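Local coordinates for hypothetical protein Atu0120 (Agrobacterium tumefaciens, PDB 2I6H) that is of unknown function but belongs to the bacterial DUF924 family and folds as an all-helical protein, found here as two copies, at residues A[36-39]-A[45-48]. Residues are numbered along the deposited sequence; the frame is centred on the assembly and turned at random.
Sequences DFWK and KWFD
At the junction between helix 29-41 and the short helix 43-46, two tryptophans, Trp38 and Trp46, stack their indoles, and the Trp46 indole also donates a hydrogen bond to the main chain of Trp38. The five-membered rings form an offset stack, with centroids 3.6 Å apart and planes only 3° from parallel. Within it CD1 of Trp46 sits over one face of the Trp38 indole, 3.2 Å from CE2 of Trp38, while NE1 of Trp38 lies over a face of Trp46. CG of Trp38, anti to the backbone N (chi1 -158°), lies beside its own carbonyl carbon, which brings indole and carbonyl oxygen together within reach of one Trp46 ring. NE1 of Trp46 donates to the backbone O of Trp38 at 2.8 Å, with an N-H...O angle of 148°. The oxygen lies close to the indole plane, whereas the donor stands above the carbonyl plane. At the edge of the Trp46 ring, CZ2 approaches CA of Lys39 at 4.4 Å; the amine of Lys39 instead makes a salt bridge with Glu81. Phe134 meets both indoles edge-to-face, and Leu131 of helix 129-132 also packs on both. The two indole nitrogens, NE1 of Trp38 and NE1 of Trp46, approach to 3.2 Å as stacked donors without bonding each other. One directional bond and one broad face thus fix the rotation of Trp46, tying the short helix to the end of its predecessor.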
loop_
_atom_site.group_PDB
_atom_site.type_symbol
_atom_site.label_atom_id
_atom_site.label_comp_id
_atom_site.label_asym_id
_atom_site.label_seq_id
_atom_site.Cartn_x
_atom_site.Cartn_y
_atom_site.Cartn_z
ATOM N N ASP A 36 4.844 20.294 7.779
ATOM C CA ASP A 36 6.309 20.167 7.544
ATOM C C ASP A 36 6.888 18.893 8.199
ATOM O O ASP A 36 7.676 18.164 7.608
ATOM C CB ASP A 36 7.028 21.388 8.110
ATOM C CG ASP A 36 6.942 22.594 7.205
ATOM O OD1 ASP A 36 6.417 22.460 6.072
ATOM O OD2 ASP A 36 7.405 23.665 7.636
ATOM N N PHE A 37 6.526 18.674 9.456
ATOM C CA PHE A 37 6.932 17.464 10.182
ATOM C C PHE A 37 6.500 16.179 9.418
ATOM O O PHE A 37 7.282 15.239 9.259
ATOM C CB PHE A 37 6.286 17.499 11.572
ATOM C CG PHE A 37 6.333 16.171 12.315
ATOM C CD1 PHE A 37 7.407 15.842 13.144
ATOM C CD2 PHE A 37 5.273 15.265 12.214
ATOM C CE1 PHE A 37 7.425 14.608 13.837
ATOM C CE2 PHE A 37 5.298 14.023 12.901
ATOM C CZ PHE A 37 6.365 13.711 13.703
ATOM N N TRP A 38 5.246 16.154 8.982
ATOM C CA TRP A 38 4.709 14.992 8.248
ATOM C C TRP A 38 5.482 14.765 6.929
ATOM O O TRP A 38 5.871 13.601 6.598
ATOM C CB TRP A 38 3.229 15.193 7.992
ATOM C CG TRP A 38 2.455 13.859 7.724
ATOM C CD1 TRP A 38 1.905 13.452 6.542
ATOM C CD2 TRP A 38 2.205 12.809 8.664
ATOM N NE1 TRP A 38 1.314 12.216 6.680
ATOM C CE2 TRP A 38 1.469 11.799 7.976
ATOM C CE3 TRP A 38 2.515 12.626 10.027
ATOM C CZ2 TRP A 38 1.060 10.614 8.593
ATOM C CZ3 TRP A 38 2.083 11.449 10.653
ATOM C CH2 TRP A 38 1.358 10.462 9.934
ATOM N N LYS A 39 5.685 15.840 6.168
ATOM C CA LYS A 39 6.376 15.724 4.870
ATOM C C LYS A 39 7.810 15.218 5.073
ATOM O O LYS A 39 8.290 14.316 4.368
ATOM C CB LYS A 39 6.348 17.072 4.147
ATOM C CG LYS A 39 4.921 17.478 3.633
ATOM C CD LYS A 39 5.079 18.841 2.903
ATOM C CE LYS A 39 3.793 19.417 2.385
ATOM N NZ LYS A 39 3.912 20.878 1.891
ATOM N N LYS A 45 7.622 6.667 7.449
ATOM C CA LYS A 45 7.028 6.749 8.789
ATOM C C LYS A 45 5.507 6.680 8.763
ATOM O O LYS A 45 4.910 6.186 9.722
ATOM C CB LYS A 45 7.474 8.004 9.553
ATOM C CG LYS A 45 8.989 8.203 9.729
ATOM C CD LYS A 45 9.635 6.995 10.377
ATOM C CE LYS A 45 11.063 7.267 10.810
ATOM N NZ LYS A 45 11.870 7.679 9.642
ATOM N N TRP A 46 4.871 7.196 7.706
ATOM C CA TRP A 46 3.400 7.167 7.663
ATOM C C TRP A 46 2.871 5.739 7.672
ATOM O O TRP A 46 1.839 5.485 8.272
ATOM C CB TRP A 46 2.822 7.865 6.411
ATOM C CG TRP A 46 3.379 9.208 6.131
ATOM C CD1 TRP A 46 3.995 10.056 7.014
ATOM C CD2 TRP A 46 3.378 9.869 4.865
ATOM N NE1 TRP A 46 4.361 11.195 6.373
ATOM C CE2 TRP A 46 4.009 11.117 5.052
ATOM C CE3 TRP A 46 2.915 9.526 3.597
ATOM C CZ2 TRP A 46 4.177 12.040 4.008
ATOM C CZ3 TRP A 46 3.079 10.454 2.538
ATOM C CH2 TRP A 46 3.712 11.689 2.759
ATOM N N PHE A 47 3.573 4.817 7.004
ATOM C CA PHE A 47 2.988 3.511 6.670
ATOM C C PHE A 47 3.698 2.291 7.277
ATOM O O PHE A 47 3.457 1.157 6.849
ATOM C CB PHE A 47 2.887 3.327 5.137
ATOM C CG PHE A 47 2.147 4.434 4.422
ATOM C CD1 PHE A 47 0.850 4.817 4.807
ATOM C CD2 PHE A 47 2.752 5.110 3.381
ATOM C CE1 PHE A 47 0.169 5.868 4.141
ATOM C CE2 PHE A 47 2.090 6.147 2.710
ATOM C CZ PHE A 47 0.779 6.520 3.093
ATOM N N ASP A 48 4.589 2.507 8.237
ATOM C CA ASP A 48 5.331 1.409 8.841
ATOM C C ASP A 48 5.593 1.745 10.295
ATOM O O ASP A 48 6.322 2.711 10.593
ATOM C CB ASP A 48 6.649 1.202 8.079
ATOM C CG ASP A 48 7.626 0.319 8.819
ATOM O OD1 ASP A 48 7.198 -0.751 9.310
ATOM O OD2 ASP A 48 8.819 0.706 8.911
#